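Side-chain contacts in uncharacterized ATP-binding protein MJ1010 (Methanocaldococcus jannaschii DSM 2661, PDB 3BJO), which is of unknown function, probably an ATP-binding protein, and is represented here by its C-terminal domain, probably of helix-turn-helix ancestry: residues D21-S24 against N25-Y28; K32-E36 against E37-E41; I40-K44 against E45-N49; D63-P66 against K67-V71. One frame throughout, in Å; residues are numbered along the deposited sequence. Where two conformers were deposited one is given.

Contact 1: D21-S24 against N25-Y28; sequences DFLS and NLDY
Leu-26 folds back over the last turn of helix 3-24 and meets Phe-22 and Leu-23. Its CB lies 3.3 Å from Leu-23 O, the carbonyl that also accepts the backbone N-H of Leu-26. Farther out, CG sits 3.5 Å from Phe-22 O. With CG anti to the carbonyl carbon (chi1 -54°) and the chain then extended, CD1 reaches 4.3 Å from Leu-23 CD2 and equally close to Phe-22 CE2, approaching the phenyl ring obliquely. These apolar ends continue onto Ile-47 of helix 44-52 and Tyr-72 and Leu-73 of helix 67-75.

On the polar side, Asn-25 N still makes the helical bond to Asp-21 O. The Asn-25 side chain leads away from the helix end, and a water bridges its ND2 to Phe-22 O, giving 3.0 Å to ND2 and 2.8 Å to the carbonyl oxygen. Asp-27 N then bonds to Ser-24 O at 3.0 Å and 166°. The Asp-27 carboxylate lies close by, but its partner is Lys-44, through a salt bridge. Ser-24 OG turns back to Lys-20 O. A helix thus unwinds through a type I beta turn, Ser-24 to Asp-27, into the loop before strand 32-35.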
loop_
_atom_site.group_PDB
_atom_site.type_symbol
_atom_site.label_atom_id
_atom_site.label_comp_id
_atom_site.label_asym_id
_atom_site.label_seq_id
_atom_site.Cartn_x
_atom_site.Cartn_y
_atom_site.Cartn_z
ATOM N N ASP A 21 11.103 0.935 -2.975
ATOM C CA ASP A 21 11.808 -0.270 -2.589
ATOM C C ASP A 21 10.829 -1.450 -2.445
ATOM O O ASP A 21 11.102 -2.537 -2.939
ATOM C CB ASP A 21 12.545 -0.067 -1.260
ATOM C CG ASP A 21 13.876 0.716 -1.414
ATOM O OD1 ASP A 21 14.189 1.266 -2.506
ATOM O OD2 ASP A 21 14.633 0.785 -0.411
ATOM N N PHE A 22 9.718 -1.232 -1.739
ATOM C CA PHE A 22 8.660 -2.248 -1.603
ATOM C C PHE A 22 8.266 -2.795 -2.975
ATOM O O PHE A 22 8.129 -4.019 -3.177
ATOM C CB PHE A 22 7.403 -1.645 -0.906
ATOM C CG PHE A 22 6.153 -2.522 -1.007
ATOM C CD1 PHE A 22 6.016 -3.672 -0.223
ATOM C CD2 PHE A 22 5.158 -2.212 -1.898
ATOM C CE1 PHE A 22 4.895 -4.451 -0.306
ATOM C CE2 PHE A 22 4.010 -3.020 -2.029
ATOM C CZ PHE A 22 3.879 -4.132 -1.206
ATOM N N LEU A 23 8.025 -1.874 -3.902
ATOM C CA LEU A 23 7.446 -2.243 -5.186
ATOM C C LEU A 23 8.531 -2.900 -6.057
ATOM O O LEU A 23 8.266 -3.881 -6.740
ATOM C CB LEU A 23 6.906 -0.990 -5.878
ATOM C CG LEU A 23 5.638 -0.361 -5.302
ATOM C CD1 LEU A 23 5.286 0.874 -6.125
ATOM C CD2 LEU A 23 4.526 -1.409 -5.371
ATOM N N SER A 24 9.760 -2.387 -5.987
ATOM C CA SER A 24 10.864 -2.977 -6.770
ATOM C C SER A 24 11.182 -4.405 -6.328
ATOM O O SER A 24 11.590 -5.237 -7.133
ATOM C CB SER A 24 12.119 -2.126 -6.682
ATOM O OG SER A 24 11.899 -0.896 -7.338
ATOM N N ASN A 25 10.960 -4.695 -5.062
ATOM C CA ASN A 25 11.224 -6.039 -4.505
ATOM C C ASN A 25 10.289 -7.044 -5.145
ATOM O O ASN A 25 10.504 -8.244 -5.067
ATOM C CB ASN A 25 10.914 -6.019 -3.006
ATOM C CG ASN A 25 11.202 -7.353 -2.322
ATOM O OD1 ASN A 25 12.351 -7.853 -2.328
ATOM N ND2 ASN A 25 10.164 -7.935 -1.717
ATOM N N LEU A 26 9.206 -6.547 -5.731
ATOM C CA LEU A 26 8.223 -7.463 -6.387
ATOM C C LEU A 26 8.595 -7.835 -7.801
ATOM O O LEU A 26 7.893 -8.655 -8.426
ATOM C CB LEU A 26 6.819 -6.872 -6.374
ATOM C CG LEU A 26 6.296 -6.443 -5.004
ATOM C CD1 LEU A 26 4.933 -5.698 -5.274
ATOM C CD2 LEU A 26 6.125 -7.684 -4.118
ATOM N N ASP A 27 9.660 -7.251 -8.344
ATOM C CA ASP A 27 10.021 -7.539 -9.743
ATOM C C ASP A 27 10.288 -8.996 -10.017
ATOM O O ASP A 27 9.927 -9.483 -11.071
ATOM C CB ASP A 27 11.256 -6.730 -10.201
ATOM C CG ASP A 27 11.003 -5.216 -10.243
ATOM O OD1 ASP A 27 9.833 -4.771 -10.173
ATOM O OD2 ASP A 27 11.990 -4.468 -10.306
ATOM N N TYR A 28 10.995 -9.679 -9.115
ATOM C CA TYR A 28 11.397 -11.083 -9.333
ATOM C C TYR A 28 10.806 -12.017 -8.279
ATOM O O TYR A 28 11.289 -13.106 -8.092
ATOM C CB TYR A 28 12.944 -11.209 -9.417
ATOM C CG TYR A 28 13.466 -10.190 -10.387
ATOM C CD1 TYR A 28 13.146 -10.264 -11.743
ATOM C CD2 TYR A 28 14.183 -9.098 -9.938
ATOM C CE1 TYR A 28 13.581 -9.256 -12.644
ATOM C CE2 TYR A 28 14.634 -8.110 -10.816
ATOM C CZ TYR A 28 14.302 -8.162 -12.146
ATOM O OH TYR A 28 14.729 -7.130 -12.974
HETATM O O HOH W 1 7.606 -6.330 -1.712
#

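Contact 2: K32-E36 against E37-E41; sequences KVNIE and EEIIE
Lys-32 and Glu-41 close the open end of this hairpin with a salt bridge, NZ to OE1 at 3.0 Å. The two side chains run side by side on one face; the lysine bends only at its last torsion (chi4 47°), which brings NZ onto the anti lone pair of OE1. NZ also makes a weak bond to Lys-30 O. Inward come two antiparallel hydrogen-bonded pairs. Val-33 N reaches Ile-40 O at 2.7 Å and almost straight (175°), with Ile-40 N returning to Val-33 O; Ile-35 and Glu-38 exchange the same two bonds beside the type II' turn. There a water donates to Glu-38 O and, from 2.6 Å, to Glu-36 O.

The packing is thin. Asn-34 OD1 lies alongside Ile-39 CG1 at 3.7 Å, on the face that carries Lys-32. On the other face Ile-35 CB is 3.6 Å from Glu-38 OE1, and Ile-35 CD1 lies 4.4 Å from Ile-40 CD1. Val-33 and Ile-40, on that same face, rest on helix 67-75. Backbone bonds therefore carry most of the pairing in a hairpin with a two-residue turn and a charge pair at its mouth; Val-33, Ile-35 and Ile-40 share the helix-facing side with Glu-38, while Ile-39 lies on the other.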
loop_
_atom_site.group_PDB
_atom_site.type_symbol
_atom_site.label_atom_id
_atom_site.label_comp_id
_atom_site.label_asym_id
_atom_site.label_seq_id
_atom_site.Cartn_x
_atom_site.Cartn_y
_atom_site.Cartn_z
ATOM N N LYS A 32 3.913 -15.183 -1.575
ATOM C CA LYS A 32 2.978 -16.215 -1.133
ATOM C C LYS A 32 2.361 -15.723 0.169
ATOM O O LYS A 32 3.052 -15.478 1.154
ATOM C CB LYS A 32 3.700 -17.560 -0.996
ATOM C CG LYS A 32 3.867 -18.303 -2.368
ATOM C CD LYS A 32 5.087 -19.257 -2.369
ATOM C CE LYS A 32 5.622 -19.505 -3.836
ATOM N NZ LYS A 32 5.793 -18.222 -4.719
ATOM N N VAL A 33 1.058 -15.493 0.131
ATOM C CA VAL A 33 0.276 -14.938 1.243
ATOM C C VAL A 33 -0.444 -16.048 2.021
ATOM O O VAL A 33 -1.186 -16.852 1.450
ATOM C CB VAL A 33 -0.814 -13.949 0.682
ATOM C CG1 VAL A 33 -1.403 -13.104 1.801
ATOM C CG2 VAL A 33 -0.224 -13.042 -0.421
ATOM N N ASN A 34 -0.232 -16.065 3.328
ATOM C CA ASN A 34 -0.870 -17.019 4.248
ATOM C C ASN A 34 -2.179 -16.454 4.800
ATOM O O ASN A 34 -2.186 -15.381 5.414
ATOM C CB ASN A 34 0.074 -17.323 5.431
ATOM C CG ASN A 34 1.291 -18.157 5.021
ATOM O OD1 ASN A 34 1.442 -18.549 3.860
ATOM N ND2 ASN A 34 2.146 -18.457 5.985
ATOM N N ILE A 35 -3.283 -17.149 4.548
ATOM C CA ILE A 35 -4.573 -16.774 5.129
ATOM C C ILE A 35 -5.155 -18.039 5.756
ATOM O O ILE A 35 -5.787 -18.879 5.069
ATOM C CB ILE A 35 -5.546 -16.128 4.082
ATOM C CG1 ILE A 35 -4.933 -14.853 3.491
ATOM C CG2 ILE A 35 -6.912 -15.826 4.737
ATOM C CD1 ILE A 35 -5.591 -14.414 2.240
ATOM N N GLU A 36 -4.903 -18.179 7.066
ATOM C CA GLU A 36 -5.191 -19.400 7.787
ATOM C C GLU A 36 -4.530 -20.540 7.035
ATOM O O GLU A 36 -3.324 -20.574 6.868
ATOM C CB GLU A 36 -6.704 -19.657 7.898
ATOM C CG GLU A 36 -7.418 -18.936 9.042
ATOM C CD GLU A 36 -7.669 -17.461 8.729
ATOM O OE1 GLU A 36 -8.471 -17.177 7.784
ATOM O OE2 GLU A 36 -7.070 -16.607 9.450
ATOM N N GLU A 37 -5.346 -21.437 6.520
ATOM C CA GLU A 37 -4.836 -22.629 5.914
ATOM C C GLU A 37 -4.439 -22.405 4.453
ATOM O O GLU A 37 -3.714 -23.225 3.887
ATOM C CB GLU A 37 -5.848 -23.755 6.119
ATOM C CG GLU A 37 -5.847 -24.216 7.610
ATOM C CD GLU A 37 -7.222 -24.664 8.162
ATOM O OE1 GLU A 37 -8.001 -25.375 7.442
ATOM O OE2 GLU A 37 -7.500 -24.309 9.345
ATOM N N GLU A 38 -4.876 -21.277 3.876
ATOM C CA GLU A 38 -4.627 -20.929 2.471
ATOM C C GLU A 38 -3.242 -20.372 2.271
ATOM O O GLU A 38 -2.766 -19.554 3.054
ATOM C CB GLU A 38 -5.593 -19.868 1.975
ATOM C CG GLU A 38 -7.050 -20.289 1.879
ATOM C CD GLU A 38 -7.951 -19.126 1.472
ATOM O OE1 GLU A 38 -7.583 -17.949 1.706
ATOM O OE2 GLU A 38 -9.053 -19.383 0.966
ATOM N N ILE A 39 -2.623 -20.792 1.180
ATOM C CA ILE A 39 -1.403 -20.167 0.699
ATOM C C ILE A 39 -1.623 -19.688 -0.736
ATOM O O ILE A 39 -1.846 -20.490 -1.630
ATOM C CB ILE A 39 -0.228 -21.131 0.769
ATOM C CG1 ILE A 39 0.027 -21.528 2.237
ATOM C CG2 ILE A 39 0.990 -20.485 0.143
ATOM C CD1 ILE A 39 0.786 -22.845 2.415
ATOM N N ILE A 40 -1.564 -18.383 -0.941
ATOM C CA ILE A 40 -1.980 -17.800 -2.216
ATOM C C ILE A 40 -0.888 -16.916 -2.813
ATOM O O ILE A 40 -0.360 -15.978 -2.169
ATOM C CB ILE A 40 -3.316 -17.005 -2.089
ATOM C CG1 ILE A 40 -4.486 -17.945 -1.725
ATOM C CG2 ILE A 40 -3.613 -16.277 -3.422
ATOM C CD1 ILE A 40 -5.727 -17.227 -1.156
ATOM N N GLU A 41 -0.561 -17.226 -4.058
ATOM C CA GLU A 41 0.456 -16.493 -4.767
ATOM C C GLU A 41 -0.193 -15.323 -5.453
ATOM O O GLU A 41 -1.248 -15.472 -6.103
ATOM C CB GLU A 41 1.098 -17.402 -5.819
ATOM C CG GLU A 41 2.319 -16.824 -6.495
ATOM C CD GLU A 41 2.922 -17.818 -7.462
ATOM O OE1 GLU A 41 3.965 -18.427 -7.117
ATOM O OE2 GLU A 41 2.318 -18.009 -8.542
HETATM O O HOH W 2 -1.295 -20.526 5.185
#

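Contact 3: I40-K44 against E45-N49; sequences IEIRK and EDIIN
Ile-42 leads out of strand 38-41 into a capped helix N terminus, where Arg-43 is the N-cap and pairs with Asp-46 and, less certainly, Glu-45 in a salt-bridge network. The Ile-42 side chain meets Ile-47 at about a right angle, CD1 against CD1 at 3.7 Å. Its CG1 stands between the backbone N and the carbonyl carbon (chi1 59°), and from there the chain runs extended to that methyl.

Arg-43 is gripped through its backbone and its tip. Its N-H bonds to Asp-46 OD2 at 3.2 Å, coming from above the carboxylate plane; this is the half of a capping box in which the third helical residue holds the N-cap amide. The other oxygen, Asp-46 OD1, takes a salt bridge from Arg-43 NH2 at 3.1 Å, with guanidinium and carboxylate planes 79° apart, so one carboxylate spans main chain and side chain. Glu-45 lays its CB over one guanidinium face and brings OE1 to NH1; that separation is improbably short, and the glutamate has two conformers, so its detail is doubtful. Arg-43 O accepts Ile-47 N in the carbonyl plane, and Asp-46 N more weakly.

Lys-44 runs fully extended to a salt bridge between NZ and Asp-27, its CG 4.0 Å from Ile-48 CG1. Lys-44 O accepts Ile-48 N at 2.9 Å and 173°, while Ile-48 CG1 lies 3.2 Å from that oxygen.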
loop_
_atom_site.group_PDB
_atom_site.type_symbol
_atom_site.label_atom_id
_atom_site.label_comp_id
_atom_site.label_asym_id
_atom_site.label_seq_id
_atom_site.Cartn_x
_atom_site.Cartn_y
_atom_site.Cartn_z
ATOM N N ILE A 40 -1.564 -18.383 -0.941
ATOM C CA ILE A 40 -1.980 -17.800 -2.216
ATOM C C ILE A 40 -0.888 -16.916 -2.813
ATOM O O ILE A 40 -0.360 -15.978 -2.169
ATOM C CB ILE A 40 -3.316 -17.005 -2.089
ATOM C CG1 ILE A 40 -4.486 -17.945 -1.725
ATOM C CG2 ILE A 40 -3.613 -16.277 -3.422
ATOM C CD1 ILE A 40 -5.727 -17.227 -1.156
ATOM N N GLU A 41 -0.561 -17.226 -4.058
ATOM C CA GLU A 41 0.456 -16.493 -4.767
ATOM C C GLU A 41 -0.193 -15.323 -5.453
ATOM O O GLU A 41 -1.248 -15.472 -6.103
ATOM C CB GLU A 41 1.098 -17.402 -5.819
ATOM C CG GLU A 41 2.319 -16.824 -6.495
ATOM C CD GLU A 41 2.922 -17.818 -7.462
ATOM O OE1 GLU A 41 3.965 -18.427 -7.117
ATOM O OE2 GLU A 41 2.318 -18.009 -8.542
ATOM N N ILE A 42 0.431 -14.159 -5.301
ATOM C CA ILE A 42 0.006 -12.964 -6.013
ATOM C C ILE A 42 1.194 -12.376 -6.748
ATOM O O ILE A 42 2.335 -12.765 -6.497
ATOM C CB ILE A 42 -0.593 -11.865 -5.038
ATOM C CG1 ILE A 42 0.430 -11.442 -3.980
ATOM C CG2 ILE A 42 -1.892 -12.378 -4.369
ATOM C CD1 ILE A 42 -0.068 -10.408 -3.029
ATOM N N ARG A 43 0.887 -11.396 -7.601
ATOM C CA ARG A 43 1.797 -10.822 -8.589
ATOM C C ARG A 43 1.888 -9.328 -8.400
ATOM O O ARG A 43 0.916 -8.681 -7.997
ATOM C CB ARG A 43 1.228 -11.036 -10.013
ATOM C CG ARG A 43 1.005 -12.436 -10.431
ATOM C CD ARG A 43 0.660 -12.462 -11.961
ATOM N NE ARG A 43 -0.703 -11.923 -12.164
ATOM C CZ ARG A 43 -1.087 -11.094 -13.145
ATOM N NH1 ARG A 43 -0.230 -10.633 -14.062
ATOM N NH2 ARG A 43 -2.350 -10.701 -13.193
ATOM N N LYS A 44 3.049 -8.778 -8.739
ATOM C CA LYS A 44 3.271 -7.324 -8.758
ATOM C C LYS A 44 2.114 -6.599 -9.416
ATOM O O LYS A 44 1.627 -5.596 -8.889
ATOM C CB LYS A 44 4.524 -6.967 -9.530
ATOM C CG LYS A 44 4.956 -5.510 -9.231
ATOM C CD LYS A 44 6.210 -5.112 -9.966
ATOM C CE LYS A 44 6.593 -3.667 -9.620
ATOM N NZ LYS A 44 7.845 -3.235 -10.341
ATOM N N GLU A 45 1.673 -7.104 -10.566
ATOM C CA GLU A 45 0.619 -6.438 -11.329
ATOM C C GLU A 45 -0.628 -6.249 -10.471
ATOM O O GLU A 45 -1.245 -5.236 -10.535
ATOM C CB GLU A 45 0.271 -7.208 -12.624
ATOM C CG GLU A 45 1.466 -7.585 -13.490
ATOM C CD GLU A 45 2.279 -8.750 -12.906
ATOM O OE1 GLU A 45 1.875 -9.909 -13.054
ATOM O OE2 GLU A 45 3.328 -8.512 -12.310
ATOM N N ASP A 46 -0.992 -7.261 -9.684
ATOM C CA ASP A 46 -2.217 -7.232 -8.875
ATOM C C ASP A 46 -2.081 -6.174 -7.761
ATOM O O ASP A 46 -3.045 -5.457 -7.386
ATOM C CB ASP A 46 -2.461 -8.612 -8.190
ATOM C CG ASP A 46 -2.512 -9.812 -9.184
ATOM O OD1 ASP A 46 -2.912 -9.585 -10.368
ATOM O OD2 ASP A 46 -2.112 -10.966 -8.763
ATOM N N ILE A 47 -0.877 -6.120 -7.210
ATOM C CA ILE A 47 -0.566 -5.204 -6.135
ATOM C C ILE A 47 -0.654 -3.728 -6.626
ATOM O O ILE A 47 -1.256 -2.872 -5.954
ATOM C CB ILE A 47 0.840 -5.561 -5.564
ATOM C CG1 ILE A 47 0.723 -6.841 -4.715
ATOM C CG2 ILE A 47 1.389 -4.388 -4.684
ATOM C CD1 ILE A 47 2.003 -7.693 -4.570
ATOM N N ILE A 48 -0.037 -3.456 -7.779
ATOM C CA ILE A 48 -0.064 -2.139 -8.451
ATOM C C ILE A 48 -1.494 -1.751 -8.750
ATOM O O ILE A 48 -1.922 -0.649 -8.460
ATOM C CB ILE A 48 0.764 -2.178 -9.751
ATOM C CG1 ILE A 48 2.255 -2.527 -9.475
ATOM C CG2 ILE A 48 0.537 -0.925 -10.644
ATOM C CD1 ILE A 48 3.202 -1.353 -9.230
ATOM N N ASN A 49 -2.250 -2.656 -9.338
ATOM C CA ASN A 49 -3.667 -2.375 -9.591
ATOM C C ASN A 49 -4.464 -1.954 -8.349
ATOM O O ASN A 49 -5.219 -1.006 -8.425
ATOM C CB ASN A 49 -4.334 -3.535 -10.373
ATOM C CG ASN A 49 -3.855 -3.576 -11.828
ATOM O OD1 ASN A 49 -3.155 -2.665 -12.278
ATOM N ND2 ASN A 49 -4.225 -4.611 -12.556
#

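Contact 4: D63-P66 against K67-V71; sequences DKIP and KAVYV. With FMT (formic acid), chain B.
Tyr-70 turns the edge of its ring to Ile-65 O, which lies in the ring plane 3.5 Å from CD1 and 3.6 Å from CE1. Over one face, toward the rim, sits Lys-67 CA, 3.4 Å above the plane. Tyr-70 CG is placed between the backbone N and the carbonyl carbon (chi1 71°), and this folds the ring back along the start of its own helix to reach the preceding loop.

The other ring is that of Pro-66, the N-cap, which lies side by side with Val-69; Pro-66 CG is 3.9 Å from Val-69 CG2. Having no N-H, this proline bonds to the helix through its carbonyl: Pro-66 O accepts Tyr-70 N at 3.0 Å in the carbonyl plane, with a weak second bond from Val-69 N. Ile-65 adds apolar packing. Its CG2, anti to the backbone N, packs 3.8 Å from Val-69 CB and 3.9 Å from Tyr-70 CB, so one methyl touches both residues.

At the far end, the extended Lys-64 gives its NZ to formic acid O1 at 2.6 Å. The formic acid, probably from the crystallisation liquor, is also bound by Glu-61 N. Deeper in the fold, Ile-65 and Val-69 touch Ala-50 of helix 44-52, Ile-65 and Tyr-70 touch Leu-88 of strand 87-90, and so the start of helix 67-75 and the loop before it lie between helix 44-52 and the three-stranded sheet.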
loop_
_atom_site.group_PDB
_atom_site.type_symbol
_atom_site.label_atom_id
_atom_site.label_comp_id
_atom_site.label_asym_id
_atom_site.label_seq_id
_atom_site.Cartn_x
_atom_site.Cartn_y
_atom_site.Cartn_z
ATOM N N ASP A 63 -14.037 -4.828 -1.442
ATOM C CA ASP A 63 -14.683 -5.617 -2.459
ATOM C C ASP A 63 -14.090 -5.334 -3.847
ATOM O O ASP A 63 -14.371 -6.068 -4.806
ATOM C CB ASP A 63 -16.193 -5.327 -2.445
ATOM C CG ASP A 63 -16.921 -6.010 -1.291
ATOM O OD1 ASP A 63 -16.345 -6.878 -0.615
ATOM O OD2 ASP A 63 -18.089 -5.694 -1.072
ATOM N N LYS A 64 -13.258 -4.281 -3.946
ATOM C CA LYS A 64 -12.551 -3.968 -5.202
ATOM C C LYS A 64 -11.214 -4.713 -5.415
ATOM O O LYS A 64 -10.641 -4.661 -6.485
ATOM C CB LYS A 64 -12.314 -2.446 -5.305
ATOM C CG LYS A 64 -13.629 -1.677 -5.430
ATOM C CD LYS A 64 -13.347 -0.208 -5.532
ATOM C CE LYS A 64 -14.586 0.548 -5.931
ATOM N NZ LYS A 64 -14.489 1.975 -5.485
ATOM N N ILE A 65 -10.746 -5.405 -4.395
ATOM C CA ILE A 65 -9.382 -5.952 -4.313
ATOM C C ILE A 65 -9.410 -7.381 -3.742
ATOM O O ILE A 65 -10.133 -7.624 -2.772
ATOM C CB ILE A 65 -8.496 -5.075 -3.354
ATOM C CG1 ILE A 65 -8.354 -3.655 -3.914
ATOM C CG2 ILE A 65 -7.061 -5.698 -3.217
ATOM C CD1 ILE A 65 -7.878 -2.612 -2.831
ATOM N N PRO A 66 -8.676 -8.328 -4.365
ATOM C CA PRO A 66 -8.673 -9.661 -3.806
ATOM C C PRO A 66 -8.091 -9.639 -2.403
ATOM O O PRO A 66 -7.065 -8.978 -2.153
ATOM C CB PRO A 66 -7.703 -10.434 -4.701
ATOM C CG PRO A 66 -7.679 -9.642 -6.009
ATOM C CD PRO A 66 -7.825 -8.221 -5.566
ATOM N N LYS A 67 -8.731 -10.418 -1.549
ATOM C CA LYS A 67 -8.358 -10.549 -0.183
ATOM C C LYS A 67 -6.871 -10.862 -0.060
ATOM O O LYS A 67 -6.202 -10.218 0.717
ATOM C CB LYS A 67 -9.255 -11.548 0.581
ATOM C CG LYS A 67 -8.864 -11.648 2.095
ATOM C CD LYS A 67 -9.880 -12.450 2.907
ATOM C CE LYS A 67 -9.518 -12.404 4.401
ATOM N NZ LYS A 67 -10.389 -13.275 5.199
ATOM N N ALA A 68 -6.348 -11.789 -0.862
ATOM C CA ALA A 68 -4.927 -12.143 -0.760
ATOM C C ALA A 68 -4.078 -10.914 -0.964
ATOM O O ALA A 68 -3.087 -10.738 -0.276
ATOM C CB ALA A 68 -4.552 -13.175 -1.794
ATOM N N VAL A 69 -4.487 -10.074 -1.927
ATOM C CA VAL A 69 -3.742 -8.833 -2.242
ATOM C C VAL A 69 -3.811 -7.832 -1.087
ATOM O O VAL A 69 -2.784 -7.336 -0.625
ATOM C CB VAL A 69 -4.218 -8.164 -3.553
ATOM C CG1 VAL A 69 -3.475 -6.795 -3.734
ATOM C CG2 VAL A 69 -4.015 -9.079 -4.741
ATOM N N TYR A 70 -5.010 -7.532 -0.574
ATOM C CA TYR A 70 -5.019 -6.544 0.496
ATOM C C TYR A 70 -4.466 -7.074 1.829
ATOM O O TYR A 70 -3.930 -6.290 2.626
ATOM C CB TYR A 70 -6.371 -5.792 0.618
ATOM C CG TYR A 70 -7.573 -6.583 1.165
ATOM C CD1 TYR A 70 -8.672 -6.907 0.333
ATOM C CD2 TYR A 70 -7.624 -6.939 2.492
ATOM C CE1 TYR A 70 -9.788 -7.603 0.853
ATOM C CE2 TYR A 70 -8.709 -7.621 3.026
ATOM C CZ TYR A 70 -9.773 -7.956 2.207
ATOM O OH TYR A 70 -10.788 -8.650 2.765
ATOM N N VAL A 71 -4.621 -8.376 2.107
ATOM C CA VAL A 71 -3.959 -8.971 3.297
ATOM C C VAL A 71 -2.425 -8.776 3.233
ATOM O O VAL A 71 -1.793 -8.423 4.234
ATOM C CB VAL A 71 -4.297 -10.443 3.471
ATOM C CG1 VAL A 71 -3.277 -11.156 4.418
ATOM C CG2 VAL A 71 -5.717 -10.578 4.037
HETATM C C FMT B . -14.693 3.167 -2.732
HETATM O O1 FMT B . -13.955 2.214 -2.991
HETATM O O2 FMT B . -14.827 3.647 -1.614
#

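In the fold
From the N terminus, the contacts follow one another, contacts 2 and 3 overlapping at residues 40-41; none is nested or crosses. Contact 1 ends the long helix 3-24; contact 2 closes the hairpin; contact 3 turns the chain into helix 44-52; contact 4 starts helix 67-75 after strand 60-61. Contacts 1 and 3 join through the Asp-27 to Lys-44 salt bridge and Leu-26 on Ile-47, tying the end of helix 3-24 and the loop after it to helix 44-52. Ala-68 is a shared seat: Ile-40 and Ile-42 press on its CB and Ile-35 on its CA, bringing contacts 2 and 3 onto contact 4. Contacts 1 and 4 stay about 7 Å apart at their nearest atoms.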